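Local coordinates for magnesium and cobalt efflux protein CorC (Neisseria meningitidis serogroup B, PDB 3OI8) that probably takes part in magnesium and cobalt ion transport, this piece holding an N-terminal helical region and a pair of CBS domains that binds adenosine, at residues 20-23 with 24-27; 56-59 with 60-63; 69-72 with 73-76; 97-100 with 101-104; 118-121 with 122-125. One frame throughout, in Å; residues are numbered along the deposited sequence.

Contact 1 of 5, residues 20-23 with 24-27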
loop_
_atom_site.group_PDB
_atom_site.type_symbol
_atom_site.label_atom_id
_atom_site.label_comp_id
_atom_site.label_asym_id
_atom_site.label_seq_id
_atom_site.Cartn_x
_atom_site.Cartn_y
_atom_site.Cartn_z
ATOM N N VAL A 20 13.651 -16.727 21.923
ATOM C CA VAL A 20 13.312 -15.350 22.275
ATOM C C VAL A 20 12.172 -14.804 21.400
ATOM O O VAL A 20 11.403 -13.938 21.831
ATOM C CB VAL A 20 14.523 -14.417 22.141
ATOM C CG1 VAL A 20 14.122 -12.975 22.445
ATOM C CG2 VAL A 20 15.654 -14.876 23.051
ATOM N N PHE A 21 12.080 -15.302 20.167
ATOM C CA PHE A 21 10.940 -15.022 19.287
ATOM C C PHE A 21 10.843 -16.160 18.271
ATOM O O PHE A 21 11.753 -16.978 18.179
ATOM C CB PHE A 21 11.065 -13.651 18.602
ATOM C CG PHE A 21 12.422 -13.388 17.987
ATOM C CD1 PHE A 21 13.324 -12.516 18.590
ATOM C CD2 PHE A 21 12.795 -14.007 16.806
ATOM C CE1 PHE A 21 14.591 -12.267 18.020
ATOM C CE2 PHE A 21 14.056 -13.763 16.234
ATOM C CZ PHE A 21 14.945 -12.891 16.852
ATOM N N ASP A 22 9.757 -16.219 17.509
ATOM C CA ASP A 22 9.488 -17.405 16.693
ATOM C C ASP A 22 9.988 -17.309 15.251
ATOM O O ASP A 22 10.482 -16.266 14.818
ATOM C CB ASP A 22 7.991 -17.772 16.729
ATOM C CG ASP A 22 7.127 -16.822 15.909
ATOM O OD1 ASP A 22 7.651 -15.812 15.388
ATOM O OD2 ASP A 22 5.910 -17.089 15.789
ATOM N N ALA A 23 9.850 -18.407 14.513
ATOM C CA ALA A 23 10.358 -18.481 13.147
ATOM C C ALA A 23 9.855 -17.331 12.273
ATOM O O ALA A 23 10.629 -16.716 11.546
ATOM C CB ALA A 23 10.005 -19.824 12.521
ATOM N N ASP A 24 8.558 -17.045 12.343
ATOM C CA ASP A 24 7.974 -15.965 11.549
ATOM C C ASP A 24 8.594 -14.600 11.853
ATOM O O ASP A 24 8.854 -13.816 10.945
ATOM C CB ASP A 24 6.457 -15.905 11.741
ATOM C CG ASP A 24 5.745 -17.090 11.117
ATOM O OD1 ASP A 24 6.429 -17.943 10.505
ATOM O OD2 ASP A 24 4.504 -17.167 11.236
ATOM N N THR A 25 8.813 -14.310 13.129
ATOM C CA THR A 25 9.410 -13.037 13.511
ATOM C C THR A 25 10.818 -12.958 12.950
ATOM O O THR A 25 11.245 -11.921 12.431
ATOM C CB THR A 25 9.433 -12.879 15.044
ATOM O OG1 THR A 25 8.091 -12.874 15.527
ATOM C CG2 THR A 25 10.096 -11.576 15.445
ATOM N N LEU A 26 11.538 -14.069 13.041
ATOM C CA LEU A 26 12.899 -14.122 12.538
ATOM C C LEU A 26 12.937 -13.787 11.067
ATOM O O LEU A 26 13.837 -13.073 10.610
ATOM C CB LEU A 26 13.517 -15.502 12.762
ATOM C CG LEU A 26 14.906 -15.678 12.128
ATOM C CD1 LEU A 26 15.898 -14.715 12.769
ATOM C CD2 LEU A 26 15.391 -17.121 12.249
ATOM N N LEU A 27 11.969 -14.307 10.317
ATOM C CA LEU A 27 11.945 -14.065 8.882
ATOM C C LEU A 27 11.634 -12.604 8.633
ATOM O O LEU A 27 12.132 -12.011 7.682
ATOM C CB LEU A 27 10.923 -14.965 8.185
ATOM C CG LEU A 27 11.359 -16.419 7.995
ATOM C CD1 LEU A 27 10.284 -17.221 7.277
ATOM C CD2 LEU A 27 12.677 -16.472 7.232
#
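D22 O accepts from L26 N at 3.0 Å with an N-H...O angle of 163°, and A23 O accepts from L27 N at 3.0 Å, which fixes the start of helical hydrogen bonding directly after the extended F21 and D22. D22 is the N-cap. Its OD1 takes two donors from T25: the backbone N at 3.0 Å, lying nearly along the C-O axis, and OG1, also at 3.0 Å, on the syn side but tilted out of the carboxylate plane. The two come from opposite faces of that plane, a grip that should limit rotation of the carboxylate. A chi1 of 74° sets D22 CG between its own N and carbonyl carbon, which swings OD1 back over the first turn. The other branch of T25, CG2, meets F21 CD2 at 3.9 Å. The F21 ring also takes L26 CB at its edge, in plane, 3.9 Å from CE2. A carboxylate at a helix N-terminus would probably be stabilised by the helix dipole. This turn joins helix 5-17 to helix 23-35: F21 packs on A15, F21 O accepts from H16, and L33 of the second subunit also packs against F21.

Contact 2 of 5, residues 56-59 with 60-63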
loop_
_atom_site.group_PDB
_atom_site.type_symbol
_atom_site.label_atom_id
_atom_site.label_comp_id
_atom_site.label_asym_id
_atom_site.label_seq_id
_atom_site.Cartn_x
_atom_site.Cartn_y
_atom_site.Cartn_z
ATOM N N ASN A 56 -2.883 15.740 -23.319
ATOM C CA ASN A 56 -4.069 16.228 -24.029
ATOM C C ASN A 56 -5.030 15.129 -24.491
ATOM O O ASN A 56 -5.920 15.369 -25.307
ATOM C CB ASN A 56 -3.659 17.108 -25.222
ATOM C CG ASN A 56 -3.053 18.440 -24.794
ATOM O OD1 ASN A 56 -3.395 18.992 -23.743
ATOM N ND2 ASN A 56 -2.154 18.972 -25.621
ATOM N N ASP A 57 -4.853 13.922 -23.969
ATOM C CA ASP A 57 -5.684 12.813 -24.389
ATOM C C ASP A 57 -7.143 12.998 -23.913
ATOM O O ASP A 57 -7.400 13.741 -22.968
ATOM C CB ASP A 57 -5.095 11.500 -23.871
ATOM C CG ASP A 57 -5.163 10.396 -24.908
ATOM O OD1 ASP A 57 -5.954 10.519 -25.875
ATOM O OD2 ASP A 57 -4.425 9.405 -24.769
ATOM N N SER A 58 -8.084 12.330 -24.578
ATOM C CA SER A 58 -9.506 12.450 -24.241
ATOM C C SER A 58 -9.877 11.603 -23.019
ATOM O O SER A 58 -9.205 10.623 -22.686
ATOM C CB SER A 58 -10.363 12.001 -25.423
ATOM O OG SER A 58 -10.279 10.593 -25.549
ATOM N N ILE A 59 -10.965 11.967 -22.353
ATOM C CA ILE A 59 -11.386 11.185 -21.202
ATOM C C ILE A 59 -11.643 9.719 -21.577
ATOM O O ILE A 59 -11.305 8.816 -20.820
ATOM C CB ILE A 59 -12.600 11.815 -20.473
ATOM C CG1 ILE A 59 -12.843 11.085 -19.144
ATOM C CG2 ILE A 59 -13.828 11.858 -21.370
ATOM C CD1 ILE A 59 -13.705 11.853 -18.175
ATOM N N GLU A 60 -12.218 9.486 -22.755
ATOM C CA GLU A 60 -12.528 8.133 -23.227
ATOM C C GLU A 60 -11.284 7.257 -23.417
ATOM O O GLU A 60 -11.258 6.082 -23.035
ATOM C CB GLU A 60 -13.322 8.191 -24.539
ATOM C CG GLU A 60 -14.752 8.723 -24.409
ATOM C CD GLU A 60 -14.841 10.243 -24.471
ATOM O OE1 GLU A 60 -13.798 10.906 -24.698
ATOM O OE2 GLU A 60 -15.962 10.774 -24.293
ATOM N N ARG A 61 -10.248 7.828 -24.020
ATOM C CA ARG A 61 -9.017 7.099 -24.249
ATOM C C ARG A 61 -8.227 6.902 -22.943
ATOM O O ARG A 61 -7.729 5.813 -22.664
ATOM C CB ARG A 61 -8.185 7.844 -25.296
ATOM C CG ARG A 61 -8.781 7.743 -26.703
ATOM C CD ARG A 61 -8.088 8.685 -27.681
ATOM N NE ARG A 61 -6.645 8.462 -27.708
ATOM C CZ ARG A 61 -6.036 7.630 -28.547
ATOM N NH1 ARG A 61 -6.746 6.941 -29.433
ATOM N NH2 ARG A 61 -4.719 7.494 -28.502
ATOM N N ILE A 62 -8.116 7.956 -22.143
ATOM C CA ILE A 62 -7.527 7.823 -20.811
ATOM C C ILE A 62 -8.207 6.703 -20.008
ATOM O O ILE A 62 -7.539 5.792 -19.509
ATOM C CB ILE A 62 -7.593 9.164 -20.022
ATOM C CG1 ILE A 62 -6.538 10.143 -20.561
ATOM C CG2 ILE A 62 -7.403 8.924 -18.513
ATOM C CD1 ILE A 62 -6.743 11.578 -20.122
ATOM N N THR A 63 -9.534 6.763 -19.898
ATOM C CA THR A 63 -10.262 5.803 -19.081
ATOM C C THR A 63 -10.050 4.359 -19.559
ATOM O O THR A 63 -9.828 3.459 -18.749
ATOM C CB THR A 63 -11.776 6.139 -18.999
ATOM O OG1 THR A 63 -11.951 7.384 -18.309
ATOM C CG2 THR A 63 -12.521 5.056 -18.239
#
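The guanidinium of R61 meets the carboxylate of D57 at its edge: OD1 sits only 8° out of the guanidinium plane, 2.8 Å from NE, while the two flat groups are turned 40° against each other. OD1 offers its syn lone pair to this salt bridge. On its anti side, out of the carboxylate plane, the same oxygen accepts a second bond from the backbone N of S58, at 3.1 Å. Two donors therefore hold OD1, and OD2 is hydrogen-bonded to a glycerol that probably comes from the crystallisation liquor. A bend at chi3 (55°) turns the R61 chain so that NE, rather than the terminal nitrogens, does the touching. S58 caps the helix beside this bridge: its OG accepts from R61 N at 3.2 Å, while R61 CG passes 3.4 Å from the same hydroxyl oxygen. S58 O then receives I62 N at 2.9 Å. One residue on, I59 O takes both T63 N and T63 OG1, at 2.9 and 3.0 Å, from opposite faces of its plane. I62 CG1 closes the apolar side 3.9 Å from D57 CB, and both isoleucines pack on F103. The whole is a serine N-cap, reinforced by an i to i+4 aspartate-arginine bridge, opening helix 59-69 of the first CBS domain.

Contact 3 of 5, residues 69-72 with 73-76. With ADN (adenosine), chain C.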
loop_
_atom_site.group_PDB
_atom_site.type_symbol
_atom_site.label_atom_id
_atom_site.label_comp_id
_atom_site.label_asym_id
_atom_site.label_seq_id
_atom_site.Cartn_x
_atom_site.Cartn_y
_atom_site.Cartn_z
ATOM N N THR A 69 -4.782 -1.354 -18.226
ATOM C CA THR A 69 -3.539 -1.625 -17.511
ATOM C C THR A 69 -3.818 -1.941 -16.050
ATOM O O THR A 69 -3.006 -2.563 -15.372
ATOM C CB THR A 69 -2.566 -0.442 -17.595
ATOM O OG1 THR A 69 -3.186 0.718 -17.037
ATOM C CG2 THR A 69 -2.187 -0.154 -19.040
ATOM N N ALA A 70 -4.974 -1.500 -15.575
ATOM C CA ALA A 70 -5.426 -1.791 -14.219
ATOM C C ALA A 70 -4.565 -1.165 -13.112
ATOM O O ALA A 70 -4.695 -1.542 -11.945
ATOM C CB ALA A 70 -5.550 -3.302 -14.010
ATOM N N HIS A 71 -3.690 -0.224 -13.463
ATOM C CA HIS A 71 -2.897 0.466 -12.436
ATOM C C HIS A 71 -3.766 1.480 -11.714
ATOM O O HIS A 71 -4.817 1.898 -12.222
ATOM C CB HIS A 71 -1.679 1.202 -13.024
ATOM C CG HIS A 71 -0.757 0.336 -13.823
ATOM N ND1 HIS A 71 -0.193 -0.818 -13.321
ATOM C CD2 HIS A 71 -0.273 0.475 -15.082
ATOM C CE1 HIS A 71 0.581 -1.363 -14.245
ATOM N NE2 HIS A 71 0.547 -0.597 -15.321
ATOM N N SER A 72 -3.309 1.913 -10.544
ATOM C CA SER A 72 -4.034 2.921 -9.779
ATOM C C SER A 72 -3.536 4.340 -10.019
ATOM O O SER A 72 -4.309 5.296 -9.901
ATOM C CB SER A 72 -3.971 2.602 -8.277
ATOM O OG SER A 72 -4.642 1.383 -7.996
ATOM N N ARG A 73 -2.244 4.477 -10.330
ATOM C CA ARG A 73 -1.623 5.797 -10.538
ATOM C C ARG A 73 -0.797 5.807 -11.817
ATOM O O ARG A 73 -0.188 4.798 -12.157
ATOM C CB ARG A 73 -0.741 6.154 -9.341
ATOM C CG ARG A 73 -1.530 6.758 -8.192
ATOM C CD ARG A 73 -0.946 6.414 -6.864
ATOM N NE ARG A 73 -0.991 4.976 -6.641
ATOM C CZ ARG A 73 -1.797 4.373 -5.775
ATOM N NH1 ARG A 73 -1.758 3.056 -5.654
ATOM N NH2 ARG A 73 -2.633 5.083 -5.027
ATOM N N PHE A 74 -0.790 6.950 -12.512
ATOM C CA PHE A 74 -0.127 7.097 -13.814
ATOM C C PHE A 74 0.589 8.445 -13.924
ATOM O O PHE A 74 -0.025 9.493 -13.698
ATOM C CB PHE A 74 -1.175 7.042 -14.932
ATOM C CG PHE A 74 -1.981 5.771 -14.954
ATOM C CD1 PHE A 74 -1.688 4.768 -15.862
ATOM C CD2 PHE A 74 -3.027 5.586 -14.074
ATOM C CE1 PHE A 74 -2.427 3.592 -15.894
ATOM C CE2 PHE A 74 -3.763 4.410 -14.089
ATOM C CZ PHE A 74 -3.463 3.410 -14.995
ATOM N N PRO A 75 1.880 8.427 -14.286
ATOM C CA PRO A 75 2.557 9.682 -14.644
ATOM C C PRO A 75 1.846 10.292 -15.842
ATOM O O PRO A 75 1.431 9.563 -16.735
ATOM C CB PRO A 75 3.948 9.222 -15.114
ATOM C CG PRO A 75 4.122 7.839 -14.529
ATOM C CD PRO A 75 2.747 7.243 -14.464
ATOM N N VAL A 76 1.721 11.607 -15.877
ATOM C CA VAL A 76 1.148 12.272 -17.041
ATOM C C VAL A 76 2.279 13.052 -17.709
ATOM O O VAL A 76 3.004 13.772 -17.025
ATOM C CB VAL A 76 0.007 13.215 -16.647
ATOM C CG1 VAL A 76 -0.444 14.059 -17.859
ATOM C CG2 VAL A 76 -1.191 12.406 -16.092
HETATM O "O5'" ADN C . -0.143 -2.252 -10.908
HETATM C "C5'" ADN C . 0.332 -3.542 -10.619
HETATM C "C4'" ADN C . 1.888 -3.566 -10.688
HETATM O "O4'" ADN C . 2.350 -2.898 -11.899
HETATM C "C3'" ADN C . 2.511 -2.835 -9.479
HETATM O "O3'" ADN C . 2.976 -3.771 -8.546
HETATM C "C2'" ADN C . 3.662 -2.045 -10.053
HETATM O "O2'" ADN C . 4.853 -2.796 -9.985
HETATM C "C1'" ADN C . 3.311 -1.857 -11.529
HETATM N N9 ADN C . 2.746 -0.534 -11.791
HETATM C C8 ADN C . 1.719 0.217 -10.956
HETATM N N7 ADN C . 1.420 1.510 -11.666
HETATM C C5 ADN C . 2.262 1.548 -12.953
HETATM C C6 ADN C . 2.383 2.605 -14.093
HETATM N N6 ADN C . 1.555 3.810 -14.052
HETATM N N1 ADN C . 3.285 2.362 -15.212
HETATM C C2 ADN C . 4.109 1.084 -15.281
HETATM N N3 ADN C . 3.989 0.045 -14.165
HETATM C C4 ADN C . 3.071 0.291 -13.025
#
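R73 O accepts from the adenosine N6 at 2.8 Å with an N-H...O angle of 160°, so a backbone carbonyl of strand 73-77 reads the exocyclic amine in this CBS-domain nucleoside pocket. The other end of the ligand is held by H71, whose ND1 shares a hydrogen bond of 2.8 Å with O5'; either atom could be the donor. In between, the adenine lies over one face of the H71 imidazole, its C5 3.3 Å above the plane and over the ring centre, while T69 O covers the opposite face. NE2 is hydrogen-bonded to N51 OD1, and with ND1 engaged as well, rotation of the ring should be restricted. N51 N and D153 OD1 add further bonds to the ligand. F74 comes to the edge of the histidine ring, its CE1 near the imidazole plane; its CZ lies 3.5 Å from H71 CB, and the two rings are inclined obliquely at 60°, their centroids 5.7 Å apart. The hydroxyl of T69, bonded to Y65 O, sits at the F74 ring edge in plane, 3.2 Å from CE1. R73 turns its side chain back along S72, through bends at chi2 and chi3, and S72 CB rests on one face of the guanidinium, 3.5 Å from NH1.

Contact 4 of 5, residues 97-100 with 101-104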
loop_
_atom_site.group_PDB
_atom_site.type_symbol
_atom_site.label_atom_id
_atom_site.label_comp_id
_atom_site.label_asym_id
_atom_site.label_seq_id
_atom_site.Cartn_x
_atom_site.Cartn_y
_atom_site.Cartn_z
HETATM N N MSE A 97 -17.720 11.190 -13.608
HETATM C CA MSE A 97 -18.621 10.099 -13.950
HETATM C C MSE A 97 -19.883 10.605 -14.646
HETATM O O MSE A 97 -20.338 10.022 -15.630
HETATM C CB MSE A 97 -18.995 9.336 -12.680
HETATM C CG MSE A 97 -20.173 8.383 -12.815
HETATM SE SE MSE A 97 -19.671 6.556 -13.236
HETATM C CE MSE A 97 -17.808 6.591 -12.609
ATOM N N PHE A 98 -20.444 11.698 -14.149
ATOM C CA PHE A 98 -21.717 12.180 -14.686
ATOM C C PHE A 98 -21.633 13.414 -15.572
ATOM O O PHE A 98 -22.635 13.822 -16.165
ATOM C CB PHE A 98 -22.715 12.371 -13.546
ATOM C CG PHE A 98 -22.751 11.199 -12.614
ATOM C CD1 PHE A 98 -23.428 10.043 -12.965
ATOM C CD2 PHE A 98 -22.058 11.231 -11.414
ATOM C CE1 PHE A 98 -23.444 8.946 -12.119
ATOM C CE2 PHE A 98 -22.065 10.134 -10.568
ATOM C CZ PHE A 98 -22.757 8.991 -10.925
ATOM N N ASN A 99 -20.439 13.990 -15.673
ATOM C CA ASN A 99 -20.190 15.143 -16.531
ATOM C C ASN A 99 -18.853 14.974 -17.255
ATOM O O ASN A 99 -17.935 15.765 -17.045
ATOM C CB ASN A 99 -20.133 16.421 -15.692
ATOM C CG ASN A 99 -19.089 16.337 -14.575
ATOM O OD1 ASN A 99 -18.679 15.246 -14.186
ATOM N ND2 ASN A 99 -18.650 17.483 -14.074
ATOM N N PRO A 100 -18.732 13.939 -18.102
ATOM C CA PRO A 100 -17.440 13.707 -18.768
ATOM C C PRO A 100 -17.092 14.859 -19.700
ATOM O O PRO A 100 -15.917 15.151 -19.941
ATOM C CB PRO A 100 -17.675 12.425 -19.582
ATOM C CG PRO A 100 -18.967 11.856 -19.086
ATOM C CD PRO A 100 -19.769 13.001 -18.559
ATOM N N GLU A 101 -18.118 15.523 -20.211
ATOM C CA GLU A 101 -17.920 16.644 -21.113
ATOM C C GLU A 101 -17.143 17.774 -20.444
ATOM O O GLU A 101 -16.555 18.622 -21.121
ATOM C CB GLU A 101 -19.267 17.124 -21.696
ATOM C CG GLU A 101 -20.205 17.837 -20.729
ATOM C CD GLU A 101 -20.910 16.911 -19.737
ATOM O OE1 GLU A 101 -20.825 15.671 -19.876
ATOM O OE2 GLU A 101 -21.569 17.436 -18.817
ATOM N N GLN A 102 -17.127 17.777 -19.112
ATOM C CA GLN A 102 -16.382 18.795 -18.371
ATOM C C GLN A 102 -14.951 18.365 -17.989
ATOM O O GLN A 102 -14.238 19.117 -17.336
ATOM C CB GLN A 102 -17.156 19.247 -17.127
ATOM C CG GLN A 102 -18.413 20.061 -17.439
ATOM C CD GLN A 102 -19.129 20.522 -16.183
ATOM O OE1 GLN A 102 -19.464 19.713 -15.327
ATOM N NE2 GLN A 102 -19.352 21.826 -16.061
ATOM N N PHE A 103 -14.529 17.181 -18.428
ATOM C CA PHE A 103 -13.188 16.677 -18.116
ATOM C C PHE A 103 -12.113 17.721 -18.352
ATOM O O PHE A 103 -12.049 18.344 -19.422
ATOM C CB PHE A 103 -12.866 15.408 -18.913
ATOM C CG PHE A 103 -11.486 14.852 -18.647
ATOM C CD1 PHE A 103 -11.134 14.402 -17.386
ATOM C CD2 PHE A 103 -10.540 14.767 -19.667
ATOM C CE1 PHE A 103 -9.860 13.875 -17.139
ATOM C CE2 PHE A 103 -9.264 14.248 -19.425
ATOM C CZ PHE A 103 -8.930 13.800 -18.159
ATOM N N HIS A 104 -11.262 17.902 -17.344
ATOM C CA HIS A 104 -10.156 18.851 -17.432
ATOM C C HIS A 104 -9.017 18.219 -16.648
ATOM O O HIS A 104 -8.998 18.264 -15.423
ATOM C CB HIS A 104 -10.561 20.217 -16.854
ATOM C CG HIS A 104 -9.508 21.278 -16.982
ATOM N ND1 HIS A 104 -8.416 21.151 -17.816
ATOM C CD2 HIS A 104 -9.388 22.490 -16.388
ATOM C CE1 HIS A 104 -7.666 22.236 -17.725
ATOM N NE2 HIS A 104 -8.232 23.063 -16.864
HETATM O O HOH W 1 -23.826 16.322 -17.056
#
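A chi1 of 56° places the N99 amide between its backbone N and carbonyl carbon, and Q102, with CG beside its own N (chi1 -70°) and an extended chain beyond, swings its carboxamide back to meet it. N99 ND2 donates to Q102 OE1 at 2.7 Å, nearly straight at 167°. The donor's partner lies in the N99 amide plane, but ND2 itself is tilted away from the Q102 carbonyl plane, and the two amides are steeply turned against each other. One hydrogen bond therefore links the two carboxamides. Below it, the backbone makes two successive 3-10 turns: Q102 N to N99 O at 3.0 Å and F103 N to P100 O at 2.9 Å. E101 folds its carboxylate back along the preceding backbone, OE2 reaching 3.6 Å from N99 CB and OE1 3.2 Å from P100 CD. Because P100 has no N-H, the proline offers OE1 no hydrogen bond there. A water bridges the turn instead, donating to E101 OE2 at 3.1 Å and to F98 O at 2.9 Å. F103 leads away from the turn to an edge-to-face meeting with Y96, and P100 packs on F98 of the second subunit. Chemically this is a surface loop before helix 105-108, shaped by backbone turns and a hydrogen bond between two neutral side-chain amides, with its one carboxylate linked to the backbone through solvent.

Contact 5 of 5, residues 118-121 with 122-125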
loop_
_atom_site.group_PDB
_atom_site.type_symbol
_atom_site.label_atom_id
_atom_site.label_comp_id
_atom_site.label_asym_id
_atom_site.label_seq_id
_atom_site.Cartn_x
_atom_site.Cartn_y
_atom_site.Cartn_z
ATOM N N GLY A 118 19.686 6.465 -6.234
ATOM C CA GLY A 118 20.540 6.025 -5.136
ATOM C C GLY A 118 19.863 6.107 -3.776
ATOM O O GLY A 118 20.407 5.676 -2.772
ATOM N N LYS A 119 18.660 6.663 -3.738
ATOM C CA LYS A 119 17.954 6.821 -2.476
ATOM C C LYS A 119 17.614 5.468 -1.827
ATOM O O LYS A 119 17.169 4.537 -2.502
ATOM C CB LYS A 119 16.694 7.657 -2.692
ATOM C CG LYS A 119 15.898 7.880 -1.414
ATOM C CD LYS A 119 14.553 8.475 -1.739
ATOM C CE LYS A 119 14.540 9.948 -1.457
ATOM N NZ LYS A 119 14.543 10.219 -0.002
ATOM N N SER A 120 17.823 5.356 -0.517
ATOM C CA SER A 120 17.532 4.099 0.175
ATOM C C SER A 120 16.035 3.823 0.196
ATOM O O SER A 120 15.237 4.741 0.361
ATOM C CB SER A 120 18.074 4.125 1.611
ATOM O OG SER A 120 17.197 4.825 2.477
ATOM N N LEU A 121 15.660 2.560 0.024
ATOM C CA LEU A 121 14.260 2.172 0.117
ATOM C C LEU A 121 13.667 2.443 1.494
ATOM O O LEU A 121 12.475 2.743 1.605
ATOM C CB LEU A 121 14.057 0.709 -0.269
ATOM C CG LEU A 121 14.229 0.317 -1.735
ATOM C CD1 LEU A 121 13.717 -1.099 -1.952
ATOM C CD2 LEU A 121 13.505 1.291 -2.655
ATOM N N THR A 122 14.483 2.336 2.546
ATOM C CA THR A 122 14.009 2.676 3.891
ATOM C C THR A 122 13.606 4.147 3.985
ATOM O O THR A 122 12.587 4.473 4.586
ATOM C CB THR A 122 15.060 2.378 4.983
ATOM O OG1 THR A 122 16.305 2.988 4.622
ATOM C CG2 THR A 122 15.258 0.878 5.149
ATOM N N ALA A 123 14.399 5.040 3.394
ATOM C CA ALA A 123 14.018 6.463 3.361
ATOM C C ALA A 123 12.781 6.678 2.498
ATOM O O ALA A 123 11.890 7.458 2.841
ATOM C CB ALA A 123 15.167 7.328 2.830
ATOM N N LEU A 124 12.744 6.014 1.349
ATOM C CA LEU A 124 11.588 6.149 0.471
ATOM C C LEU A 124 10.337 5.680 1.201
ATOM O O LEU A 124 9.295 6.345 1.160
ATOM C CB LEU A 124 11.780 5.357 -0.820
ATOM C CG LEU A 124 10.693 5.551 -1.883
ATOM C CD1 LEU A 124 10.526 7.021 -2.270
ATOM C CD2 LEU A 124 11.035 4.725 -3.099
ATOM N N LEU A 125 10.441 4.541 1.882
ATOM C CA LEU A 125 9.270 3.984 2.553
ATOM C C LEU A 125 8.758 4.953 3.607
ATOM O O LEU A 125 7.549 5.144 3.744
ATOM C CB LEU A 125 9.579 2.619 3.167
ATOM C CG LEU A 125 8.479 2.069 4.077
ATOM C CD1 LEU A 125 7.139 2.013 3.336
ATOM C CD2 LEU A 125 8.872 0.697 4.573
HETATM O O HOH W 2 17.332 5.286 5.308
#
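S120 lays its hydroxyl over the first turn of helix 121-130, OG accepting from A123 N at 3.0 Å with an N-H...O angle of 157° and lying 3.2 Å from A123 CB. This is the N-cap bond. A chi1 of 81° brings OG round to that N-H, placing it between the backbone N and the carbonyl carbon of S120. The same hydroxyl donates to a water at 2.9 Å, and T122 OG1 donates to that water too, at 2.6 Å, so one solvent molecule joins the two side chains. Behind the cap, S120 O receives L124 N at 3.0 Å, and L121 O receives L125 N at 2.7 Å. K119 runs down the outside of the turn: its CD lies 4.3 Å from L124 CB, and its NZ passes A123 CB to form a salt bridge with E127, one turn beyond A123. On the apolar side L121 and L124 meet loosely through their CD2 methyls, and L121 continues onto F35 and I154. T122 packs on T25 of the second subunit, which joins this second CBS domain to helix 23-35 of the partner. The capping oxygen accepts from the helix while giving its proton to water, so a neutral hydroxyl serves the helix N-terminus here, while the K119 amine is paired with E127.

Overall arrangement
Contacts 1, 2 and 5 each open a helix with an N-cap, but by different means: a carboxylate in 20-27, and a serine hydroxyl in 56-63 and 118-125, the latter sharing a water. Contact 3 is the one that lines the adenosine pocket. Contact 4 is the surface contact, with no buried residue among those that touch; the other four are partly buried. Contacts 2 and 4 touch directly, I62 CD1 lying 3.7 Å from F103 CZ, and contact 3 follows contact 2 through helix 59-69, nearest atoms about 6 Å apart. Contact 1 lies far from these three, its centre 52 Å from that of contact 4. All five touch the second subunit.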